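Local coordinates for 6-aminohexanoate-dimer hydrolase (PDB 4GB7), which probably hydrolyses the amide bond of 6-aminohexanoate dimers, as a member of the serine beta-lactamase clan, at residues Trp55-Met60 with Tyr375-Tyr380; Glu103-Asn108 with Ile389-Ser394; Ile149-Ala154 with Gln184-Gln189; Asn157-Glu162 with Arg262-Lys267. All coordinates share one frame; numbering follows the deposited sequence.

Contact 1: Trp55-Met60 with Tyr375-Tyr380; sequences WSYTHM and YGQTLY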
# COMPACT_ATOMS: atom_id res chain seq x y z
N TRP A 55 15.82 -2.33 -9.98
CA TRP A 55 15.28 -3.12 -11.08
C TRP A 55 14.11 -3.95 -10.66
O TRP A 55 13.04 -3.96 -11.35
CB TRP A 55 16.36 -4.03 -11.66
CG TRP A 55 15.92 -4.71 -12.89
CD1 TRP A 55 16.01 -4.27 -14.21
CD2 TRP A 55 15.26 -6.00 -12.98
NE1 TRP A 55 15.43 -5.16 -15.08
CE2 TRP A 55 14.98 -6.22 -14.40
CE3 TRP A 55 14.88 -6.96 -12.05
CZ2 TRP A 55 14.37 -7.39 -14.86
CZ3 TRP A 55 14.26 -8.13 -12.53
CH2 TRP A 55 14.01 -8.32 -13.90
N SER A 56 14.27 -4.75 -9.62
CA SER A 56 13.16 -5.63 -9.26
C SER A 56 11.83 -4.89 -9.03
O SER A 56 10.76 -5.32 -9.54
CB SER A 56 13.55 -6.50 -8.06
OG SER A 56 13.66 -5.69 -6.94
N TYR A 57 11.87 -3.75 -8.31
CA TYR A 57 10.65 -2.98 -8.03
C TYR A 57 10.12 -2.14 -9.17
O TYR A 57 9.12 -1.44 -8.99
CB TYR A 57 10.77 -2.17 -6.70
CG TYR A 57 9.84 -2.66 -5.59
CD1 TYR A 57 9.68 -3.98 -5.33
CD2 TYR A 57 9.12 -1.75 -4.81
CE1 TYR A 57 8.82 -4.42 -4.35
CE2 TYR A 57 8.26 -2.15 -3.86
CZ TYR A 57 8.13 -3.49 -3.58
OH TYR A 57 7.23 -3.89 -2.60
N THR A 58 10.79 -2.21 -10.33
CA THR A 58 10.28 -1.65 -11.58
C THR A 58 9.99 -2.73 -12.65
O THR A 58 9.61 -2.39 -13.78
CB THR A 58 11.24 -0.58 -12.12
OG1 THR A 58 12.53 -1.13 -12.28
CG2 THR A 58 11.34 0.64 -11.12
N HIS A 59 10.22 -4.00 -12.30
CA HIS A 59 10.04 -5.13 -13.24
C HIS A 59 9.54 -6.37 -12.57
O HIS A 59 9.98 -7.48 -12.92
CB HIS A 59 11.38 -5.48 -13.89
CG HIS A 59 12.01 -4.34 -14.69
ND1 HIS A 59 12.79 -3.40 -14.13
CD2 HIS A 59 11.98 -4.06 -16.05
CE1 HIS A 59 13.24 -2.55 -15.11
NE2 HIS A 59 12.75 -2.96 -16.27
N MSE A 60 8.63 -6.24 -11.62
CA MSE A 60 8.29 -7.39 -10.77
C MSE A 60 7.72 -8.55 -11.60
O MSE A 60 8.04 -9.75 -11.35
CB MSE A 60 7.35 -6.99 -9.62
CG MSE A 60 8.00 -6.29 -8.43
SE MSE A 60 9.29 -7.36 -7.44
CE MSE A 60 8.10 -8.53 -6.48
N TYR A 375 10.48 0.74 1.33
CA TYR A 375 11.41 1.16 0.26
C TYR A 375 11.04 2.49 -0.34
O TYR A 375 11.53 2.85 -1.38
CB TYR A 375 11.66 0.08 -0.80
CG TYR A 375 11.80 -1.31 -0.23
CD1 TYR A 375 12.66 -1.59 0.82
CD2 TYR A 375 10.97 -2.34 -0.67
CE1 TYR A 375 12.75 -2.85 1.37
CE2 TYR A 375 11.05 -3.60 -0.13
CZ TYR A 375 11.94 -3.85 0.87
OH TYR A 375 11.94 -5.09 1.41
N GLY A 376 10.16 3.21 0.37
CA GLY A 376 9.79 4.58 0.06
C GLY A 376 8.57 4.75 -0.82
O GLY A 376 8.53 5.64 -1.70
N GLN A 377 7.50 4.02 -0.48
CA GLN A 377 6.24 4.20 -1.13
C GLN A 377 5.23 4.92 -0.29
O GLN A 377 5.08 4.64 0.91
CB GLN A 377 5.60 2.88 -1.57
CG GLN A 377 6.53 1.71 -1.85
CD GLN A 377 7.64 2.03 -2.79
OE1 GLN A 377 7.48 2.83 -3.70
NE2 GLN A 377 8.76 1.34 -2.64
N THR A 378 4.49 5.83 -0.91
CA THR A 378 3.44 6.56 -0.21
C THR A 378 2.30 6.90 -1.15
O THR A 378 2.54 7.37 -2.27
CB THR A 378 3.94 7.89 0.41
OG1 THR A 378 5.07 7.64 1.27
CG2 THR A 378 2.82 8.60 1.23
N LEU A 379 1.07 6.67 -0.68
CA LEU A 379 -0.11 7.37 -1.20
C LEU A 379 -0.62 8.27 -0.12
O LEU A 379 -1.04 7.79 0.97
CB LEU A 379 -1.21 6.39 -1.62
CG LEU A 379 -2.51 7.00 -2.11
CD1 LEU A 379 -2.41 7.94 -3.31
CD2 LEU A 379 -3.51 5.85 -2.37
N TYR A 380 -0.65 9.54 -0.38
CA TYR A 380 -0.93 10.59 0.65
C TYR A 380 -2.09 11.47 0.14
O TYR A 380 -2.04 12.03 -0.97
CB TYR A 380 0.33 11.42 0.86
CG TYR A 380 0.20 12.62 1.78
CD1 TYR A 380 0.46 12.52 3.16
CD2 TYR A 380 -0.14 13.87 1.30
CE1 TYR A 380 0.36 13.62 4.01
CE2 TYR A 380 -0.24 14.97 2.14
CZ TYR A 380 0.04 14.85 3.49
OH TYR A 380 -0.03 15.93 4.33
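Tyr57, just past the end of helix 52-56, meets Tyr375, just before strand 377-382, over one face of its ring and Gln377, the first residue of that strand, at the edge. The two tyrosines form a T-shaped pair: the edge of the Tyr375 ring stands over a face of the Tyr57 ring, with the planes at 86° and the centroids of the Tyr57 and Tyr375 rings 5.7 Å apart. The overlap is off-centre, since Tyr375 CD2 sits above the rim and comes within 4.2 Å of Tyr57 CE2. The Gln377 side chain runs from CB to CG, which lies opposite the carbonyl carbon, and then bends (chi2 -52°), bringing the amide back toward Tyr57. CD carries the two polar ends to different places. OE1 takes the backbone N-H of Ser393 in the neighbouring strand. NE2 gives a hydrogen bond to Ser374 O and meets the edge of the Tyr57 ring, 3.7 Å from Tyr57 CE2 and 3.8 Å from Tyr57 CD2. Ring and amide planes are 47° apart, so the amide comes in at a slant and is not stacked on the ring. With both ends of the amide bonded, its rotation is fixed, and the polar group is satisfied although buried. Tyr57 also leans on Ala139, and its backbone pairs with Gly137. The Gln377 side chain comes close to a possible SxxK pair, Ser140 and Lys143, but makes no contact with it. This places the T-shaped tyrosine pair and the doubly bonded amide next to what may be the active site of a serine beta-lactamase fold, beside its antiparallel sheet.

Contact 2: Glu103-Asn108 with Ile389-Ser394; sequences ELLDDN and IVHFSS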
# COMPACT_ATOMS: atom_id res chain seq x y z
N GLU A 103 16.28 17.07 -6.69
CA GLU A 103 17.50 16.43 -6.26
C GLU A 103 17.34 15.61 -5.00
O GLU A 103 17.95 14.53 -4.90
CB GLU A 103 18.56 17.48 -6.03
CG GLU A 103 19.20 17.95 -7.33
CD GLU A 103 20.15 16.90 -7.88
OE1 GLU A 103 21.31 16.86 -7.37
OE2 GLU A 103 19.77 16.11 -8.79
N LEU A 104 16.49 16.05 -4.09
CA LEU A 104 16.24 15.33 -2.82
C LEU A 104 15.54 13.99 -3.16
O LEU A 104 15.94 12.91 -2.70
CB LEU A 104 15.40 16.14 -1.85
CG LEU A 104 14.89 15.46 -0.56
CD1 LEU A 104 16.05 15.24 0.41
CD2 LEU A 104 13.81 16.32 0.05
N LEU A 105 14.51 14.06 -3.99
CA LEU A 105 13.85 12.84 -4.44
C LEU A 105 14.82 11.82 -5.04
O LEU A 105 14.81 10.65 -4.69
CB LEU A 105 12.69 13.16 -5.39
CG LEU A 105 11.52 14.02 -4.95
CD1 LEU A 105 10.65 14.44 -6.13
CD2 LEU A 105 10.67 13.28 -3.91
N ASP A 106 15.68 12.28 -5.94
CA ASP A 106 16.61 11.40 -6.64
C ASP A 106 17.63 10.81 -5.63
O ASP A 106 17.98 9.63 -5.73
CB ASP A 106 17.34 12.20 -7.77
CG ASP A 106 18.01 11.32 -8.82
OD1 ASP A 106 17.71 10.14 -8.94
OD2 ASP A 106 18.91 11.82 -9.56
N ASP A 107 18.10 11.65 -4.68
CA ASP A 107 19.11 11.27 -3.72
C ASP A 107 18.58 10.14 -2.83
O ASP A 107 19.35 9.35 -2.28
CB ASP A 107 19.52 12.45 -2.84
CG ASP A 107 20.79 12.17 -2.04
OD1 ASP A 107 21.76 11.62 -2.62
OD2 ASP A 107 20.85 12.52 -0.84
N ASN A 108 17.26 10.06 -2.73
CA ASN A 108 16.63 9.02 -1.93
C ASN A 108 15.95 7.95 -2.76
O ASN A 108 15.07 7.21 -2.27
CB ASN A 108 15.70 9.63 -0.89
CG ASN A 108 16.48 10.41 0.15
OD1 ASN A 108 16.93 9.86 1.17
ND2 ASN A 108 16.63 11.71 -0.11
N ILE A 389 -0.72 12.97 -3.35
CA ILE A 389 0.66 12.69 -3.72
C ILE A 389 0.85 11.18 -3.81
O ILE A 389 0.44 10.44 -2.91
CB ILE A 389 1.66 13.33 -2.78
CG1 ILE A 389 1.56 14.89 -2.89
CG2 ILE A 389 3.08 12.82 -2.98
CD1 ILE A 389 2.57 15.61 -2.03
N VAL A 390 1.43 10.76 -4.90
CA VAL A 390 1.91 9.39 -5.13
C VAL A 390 3.40 9.43 -5.16
O VAL A 390 3.99 10.18 -5.93
CB VAL A 390 1.36 8.76 -6.41
CG1 VAL A 390 1.92 7.35 -6.60
CG2 VAL A 390 -0.18 8.67 -6.34
N HIS A 391 4.03 8.58 -4.36
CA HIS A 391 5.49 8.58 -4.24
C HIS A 391 5.94 7.15 -4.32
O HIS A 391 5.55 6.34 -3.42
CB HIS A 391 5.87 9.23 -2.90
CG HIS A 391 7.29 9.70 -2.81
ND1 HIS A 391 7.64 10.71 -2.00
CD2 HIS A 391 8.43 9.26 -3.40
CE1 HIS A 391 8.97 10.95 -2.13
NE2 HIS A 391 9.46 10.05 -2.98
N PHE A 392 6.68 6.81 -5.37
CA PHE A 392 7.23 5.48 -5.56
C PHE A 392 8.72 5.55 -5.51
O PHE A 392 9.29 6.50 -6.09
CB PHE A 392 6.90 4.85 -6.92
CG PHE A 392 5.48 4.56 -7.19
CD1 PHE A 392 4.52 4.46 -6.18
CD2 PHE A 392 5.13 4.25 -8.52
CE1 PHE A 392 3.20 4.15 -6.54
CE2 PHE A 392 3.82 3.92 -8.85
CZ PHE A 392 2.87 3.85 -7.85
N SER A 393 9.35 4.56 -4.87
CA SER A 393 10.79 4.56 -4.71
C SER A 393 11.31 3.14 -4.78
O SER A 393 10.56 2.16 -4.73
CB SER A 393 11.24 5.24 -3.39
OG SER A 393 10.63 6.50 -3.18
N SER A 394 12.62 3.04 -4.87
CA SER A 394 13.29 1.77 -4.69
C SER A 394 14.52 1.96 -3.81
O SER A 394 15.68 1.74 -4.25
CB SER A 394 13.55 1.15 -6.05
OG SER A 394 14.14 2.05 -6.95
O HOH W 1 12.48 7.78 -1.52
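Two first torsions bring Leu105 and His391 together: Leu105 holds CG opposite its carbonyl carbon (chi1 -60°), while His391 turns its ring away from its own backbone N (chi1 -161°) and out from the strand toward the helix. The setting is a helix laid against an antiparallel beta sheet, helix 101-107 meeting strand 387-393 of the five-stranded sheet in a beta-lactamase-type domain. Neither CB heads straight for the other segment; the ends of the side chains do the reaching. Leu105 CD2 comes in obliquely on the imidazole, 3.4 Å from His391 CE1 and 3.6 Å from His391 NE2, a tight methyl-to-ring contact. The polar atoms of that ring are cared for by other parts of the fold: ND1 is hydrogen-bonded to Tyr410 OH of helix 402-417 and NE2 to Thr110 OG1, so the ring is pinned at two corners and its rotation is set. Thr110 OG1 also bonds Leu105 O, which ties the helix end and the histidine to one hydroxyl. At Asn108, where the helix stops, the side chain folds back and ND2 bonds Leu104 O at 2.9 Å, nearly straight at 167°. Beyond it a water joins the helix-end carbonyl of Asn108 to the side chain of Ser393. It donates to Asn108 O at 2.8 Å and to Ser393 OG, also at 2.8 Å, and Ser393 OG in turn bonds Gly376 O.

Contact 3: Ile149-Ala154 with Gln184-Gln189; sequences IIQSLA and QLMDMQ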
# COMPACT_ATOMS: atom_id res chain seq x y z
N ILE A 149 -12.55 -3.06 -0.62
CA ILE A 149 -13.45 -4.14 -1.06
C ILE A 149 -14.15 -4.74 0.14
O ILE A 149 -15.37 -5.05 0.05
CB ILE A 149 -12.75 -5.22 -1.94
CG1 ILE A 149 -12.21 -4.53 -3.23
CG2 ILE A 149 -13.70 -6.39 -2.28
CD1 ILE A 149 -11.17 -5.32 -4.00
N ILE A 150 -13.43 -4.93 1.24
CA ILE A 150 -14.10 -5.39 2.46
C ILE A 150 -15.25 -4.47 2.89
O ILE A 150 -16.39 -4.93 3.19
CB ILE A 150 -13.12 -5.56 3.64
CG1 ILE A 150 -12.25 -6.82 3.41
CG2 ILE A 150 -13.88 -5.66 4.97
CD1 ILE A 150 -12.93 -8.19 3.50
N GLN A 151 -14.99 -3.18 2.85
CA GLN A 151 -16.01 -2.17 3.22
C GLN A 151 -17.21 -2.25 2.27
O GLN A 151 -18.37 -2.19 2.72
CB GLN A 151 -15.44 -0.76 3.23
CG GLN A 151 -16.31 0.26 3.97
CD GLN A 151 -16.43 -0.09 5.45
OE1 GLN A 151 -15.43 -0.41 6.11
NE2 GLN A 151 -17.65 -0.08 5.96
N SER A 152 -16.93 -2.41 0.97
CA SER A 152 -17.99 -2.54 -0.05
C SER A 152 -18.84 -3.77 0.24
O SER A 152 -20.05 -3.70 0.24
CB SER A 152 -17.43 -2.63 -1.46
OG SER A 152 -16.61 -1.50 -1.72
N LEU A 153 -18.19 -4.92 0.47
CA LEU A 153 -18.94 -6.14 0.75
C LEU A 153 -19.78 -6.07 2.00
O LEU A 153 -20.92 -6.62 2.06
CB LEU A 153 -17.98 -7.34 0.80
CG LEU A 153 -17.33 -7.79 -0.50
CD1 LEU A 153 -16.17 -8.71 -0.18
CD2 LEU A 153 -18.31 -8.50 -1.40
N ALA A 154 -19.24 -5.38 3.01
CA ALA A 154 -19.95 -5.23 4.29
C ALA A 154 -21.22 -4.38 4.09
O ALA A 154 -22.36 -4.76 4.51
CB ALA A 154 -19.04 -4.64 5.36
N GLN A 184 -11.37 -6.00 13.59
CA GLN A 184 -10.03 -6.14 14.20
C GLN A 184 -8.92 -6.29 13.18
O GLN A 184 -7.83 -5.68 13.32
CB GLN A 184 -10.03 -7.26 15.26
CG GLN A 184 -10.82 -6.81 16.48
CD GLN A 184 -11.22 -7.98 17.41
OE1 GLN A 184 -11.08 -9.20 17.05
NE2 GLN A 184 -11.73 -7.64 18.58
N LEU A 185 -9.19 -7.09 12.16
CA LEU A 185 -8.24 -7.27 11.05
C LEU A 185 -8.04 -5.95 10.29
O LEU A 185 -6.86 -5.51 10.02
CB LEU A 185 -8.70 -8.39 10.11
CG LEU A 185 -8.72 -9.80 10.68
CD1 LEU A 185 -9.60 -10.74 9.86
CD2 LEU A 185 -7.35 -10.43 10.82
N MSE A 186 -9.15 -5.34 9.91
CA MSE A 186 -9.15 -4.01 9.25
C MSE A 186 -8.32 -2.96 10.01
O MSE A 186 -7.62 -2.12 9.40
CB MSE A 186 -10.59 -3.51 9.07
CG MSE A 186 -11.40 -4.22 8.00
SE MSE A 186 -10.80 -3.66 6.25
CE MSE A 186 -12.03 -2.21 6.09
N ASP A 187 -8.38 -3.01 11.35
CA ASP A 187 -7.68 -2.04 12.19
C ASP A 187 -6.30 -2.50 12.67
O ASP A 187 -5.70 -1.82 13.53
CB ASP A 187 -8.57 -1.65 13.39
CG ASP A 187 -9.78 -0.80 12.97
OD1 ASP A 187 -9.67 -0.11 11.94
OD2 ASP A 187 -10.83 -0.89 13.63
N MSE A 188 -5.81 -3.64 12.18
CA MSE A 188 -4.50 -4.12 12.55
C MSE A 188 -4.40 -4.31 14.08
O MSE A 188 -3.46 -3.91 14.71
CB MSE A 188 -3.41 -3.20 12.00
CG MSE A 188 -3.22 -3.38 10.54
SE MSE A 188 -2.70 -5.06 9.90
CE MSE A 188 -2.07 -4.48 8.17
N GLN A 189 -5.40 -4.93 14.67
CA GLN A 189 -5.41 -5.20 16.08
C GLN A 189 -5.30 -6.71 16.42
O GLN A 189 -5.73 -7.18 17.49
CB GLN A 189 -6.63 -4.58 16.71
CG GLN A 189 -6.63 -3.06 16.74
CD GLN A 189 -7.95 -2.49 17.15
OE1 GLN A 189 -8.95 -3.20 17.22
NE2 GLN A 189 -7.96 -1.21 17.45
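The flat group in play is the side-chain amide of Gln151, and it meets Met186, modelled as selenomethionine, only at its oxygen corner: Gln151 OE1 lies 3.8 Å from the terminal methyl CE of Met186, with the two side chains crossing at about a right angle. The other corner of the amide, NE2, is hydrogen-bonded to Glu155 OE2 one helical turn on, which orients the group, and Ser332 and Ile333 of helix 332-338 lie against the same side chain. Most of the contact is Met186 against Ile150. Both of their CB atoms face across the gap, and the side chains run past each other in opposite directions. The Met186 chain bends at chi2 (-74°) and again at chi3, which lays its SE atom 3.9 Å from Ile150 CG2 and 4.0 Å from Ile150 CB; Met186 CE follows at 4.1 Å from Ile150 CG2. Met186 is the last helical residue of 182-186, and the chain then turns in a Schellman motif with Met188 at positive phi. Leu257 of helix 251-265 and Asn357 also touch Met186. Between helices 143-155 and 182-186, then, the link is soft, non-directional packing by a bent selenomethionine chain; Gln151 OE1 meets it at a methyl, without a hydrogen bond.

Contact 4: Asn157-Glu162 with Arg262-Lys267; sequences NRIDLE and RTITGK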
# COMPACT_ATOMS: atom_id res chain seq x y z
N ASN A 157 -24.11 -6.05 2.48
CA ASN A 157 -24.60 -7.09 3.41
C ASN A 157 -24.18 -8.52 3.09
O ASN A 157 -24.92 -9.48 3.33
CB ASN A 157 -26.10 -6.92 3.61
CG ASN A 157 -26.41 -5.65 4.40
OD1 ASN A 157 -25.88 -5.45 5.50
ND2 ASN A 157 -27.19 -4.77 3.83
N ARG A 158 -23.00 -8.66 2.52
CA ARG A 158 -22.44 -9.96 2.16
C ARG A 158 -21.55 -10.54 3.25
O ARG A 158 -21.31 -11.79 3.31
CB ARG A 158 -21.67 -9.86 0.84
CG ARG A 158 -22.64 -9.52 -0.30
CD ARG A 158 -22.02 -9.66 -1.65
NE ARG A 158 -21.80 -11.07 -1.95
CZ ARG A 158 -21.20 -11.51 -3.06
NH1 ARG A 158 -20.74 -10.64 -3.96
NH2 ARG A 158 -21.03 -12.81 -3.22
N ILE A 159 -21.03 -9.64 4.07
CA ILE A 159 -20.23 -9.96 5.25
C ILE A 159 -20.60 -8.95 6.36
O ILE A 159 -21.16 -7.86 6.11
CB ILE A 159 -18.71 -9.89 4.97
CG1 ILE A 159 -18.26 -8.50 4.57
CG2 ILE A 159 -18.26 -10.94 3.94
CD1 ILE A 159 -16.79 -8.37 4.21
N ASP A 160 -20.27 -9.32 7.59
CA ASP A 160 -20.50 -8.53 8.77
C ASP A 160 -19.14 -8.32 9.42
O ASP A 160 -18.49 -9.30 9.81
CB ASP A 160 -21.41 -9.31 9.69
CG ASP A 160 -21.83 -8.55 10.94
OD1 ASP A 160 -21.13 -7.67 11.43
OD2 ASP A 160 -22.87 -8.95 11.52
N LEU A 161 -18.74 -7.06 9.54
CA LEU A 161 -17.44 -6.71 10.06
C LEU A 161 -17.24 -7.09 11.54
O LEU A 161 -16.13 -7.19 12.02
CB LEU A 161 -17.16 -5.24 9.82
CG LEU A 161 -17.06 -4.79 8.37
CD1 LEU A 161 -16.77 -3.30 8.27
CD2 LEU A 161 -15.99 -5.57 7.63
N GLU A 162 -18.33 -7.38 12.24
CA GLU A 162 -18.25 -7.76 13.64
C GLU A 162 -18.24 -9.28 13.84
O GLU A 162 -18.11 -9.75 14.98
CB GLU A 162 -19.40 -7.10 14.43
CG GLU A 162 -19.26 -5.60 14.59
CD GLU A 162 -17.88 -5.13 15.07
OE1 GLU A 162 -17.31 -5.77 15.98
OE2 GLU A 162 -17.35 -4.12 14.53
N ARG A 262 -12.14 -13.58 -1.57
CA ARG A 262 -12.12 -14.63 -2.58
C ARG A 262 -13.21 -15.65 -2.30
O ARG A 262 -13.92 -16.07 -3.19
CB ARG A 262 -10.77 -15.31 -2.64
CG ARG A 262 -9.59 -14.44 -3.08
CD ARG A 262 -8.27 -15.17 -2.90
NE ARG A 262 -7.14 -14.27 -3.10
CZ ARG A 262 -6.31 -13.83 -2.15
NH1 ARG A 262 -6.34 -14.33 -0.91
NH2 ARG A 262 -5.34 -12.99 -2.46
N THR A 263 -13.33 -16.04 -1.05
CA THR A 263 -14.32 -17.03 -0.67
C THR A 263 -15.74 -16.55 -0.88
O THR A 263 -16.60 -17.30 -1.44
CB THR A 263 -14.12 -17.45 0.80
OG1 THR A 263 -12.84 -18.06 0.92
CG2 THR A 263 -15.19 -18.48 1.22
N ILE A 264 -16.03 -15.34 -0.39
CA ILE A 264 -17.39 -14.72 -0.59
C ILE A 264 -17.78 -14.54 -2.07
O ILE A 264 -18.87 -14.87 -2.48
CB ILE A 264 -17.55 -13.41 0.19
CG1 ILE A 264 -17.51 -13.68 1.71
CG2 ILE A 264 -18.78 -12.62 -0.24
CD1 ILE A 264 -18.75 -14.29 2.30
N THR A 265 -16.86 -14.01 -2.87
CA THR A 265 -17.18 -13.61 -4.23
C THR A 265 -16.95 -14.69 -5.26
O THR A 265 -17.49 -14.61 -6.38
CB THR A 265 -16.34 -12.39 -4.63
OG1 THR A 265 -14.96 -12.76 -4.74
CG2 THR A 265 -16.52 -11.24 -3.66
N GLY A 266 -16.17 -15.70 -4.90
CA GLY A 266 -15.84 -16.74 -5.85
C GLY A 266 -14.92 -16.27 -6.98
O GLY A 266 -14.80 -16.95 -8.01
N LYS A 267 -14.26 -15.13 -6.78
CA LYS A 267 -13.38 -14.52 -7.80
C LYS A 267 -12.03 -14.22 -7.16
O LYS A 267 -11.95 -14.13 -5.94
CB LYS A 267 -13.99 -13.22 -8.33
CG LYS A 267 -15.32 -13.39 -9.07
CD LYS A 267 -15.99 -12.08 -9.39
CE LYS A 267 -17.20 -12.28 -10.31
NZ LYS A 267 -17.76 -10.99 -10.78
O HOH W 2 -20.31 -13.41 -5.75
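Where helix 143-155 ends in a Schellman motif at Asn157, the loop that follows lays Arg158 and Ile159 over the last turn of helix 251-265. Both residues pack on Ile264 of that turn. Its CG2 sits over one face of the Arg158 guanidinium, 3.7 Å from Arg158 NH2 and 3.8 Å from Arg158 NE, as the two side chains run alongside in opposite senses. A bend at chi3 (70°) carries the guanidinium there. Arg158 NH2 is also 3.1 Å from Ile264 O, but at an angle too poor for a hydrogen bond. It bonds instead to a water in the guanidinium plane at 2.7 Å, and that water donates to Thr265 O. A positive group beside carbonyls at a helix C-terminus is probably favourable. Deeper in, Ile159 CG2 packs 3.6 Å from Ile264 CG1 and 3.8 Å from Ile264 CD1. Ile159 further rests on Leu153 and Leu182, so it joins three helices. Past the contact, Asp160 OD1 accepts from Glu162 N in an Asx turn; Thr265 OG1, also bonded to Ile261 O one turn back, does likewise from Lys267 N in an ST turn, before helix 269-278. This is loop-on-helix packing at the partly exposed surface of the helical part of a beta-lactamase-type domain.

Reading from the N terminus, residues 55-60 come first and wait for 375-380, so contact 1 closes a loop of over 300 residues. Contact 2 opens at 103-108 before contact 1 closes and ends after it, at 389-394; the two cross, and they meet directly in neighbouring strands 377-382 and 387-393 of one antiparallel sheet. Contacts 3 and 4 both nest inside these long loops. Contact 3 closes the shorter loop, from 149-154 to 184-189, while contact 4 starts within it at 157-162 and ends at 262-267, so these two cross as well and touch through helix 143-155 and the loop after it. Contacts 2 and 3, about 30 Å apart between centres, lie on opposite sides of the chain's centre: contact 2 where helix meets sheet, contact 3 among helices.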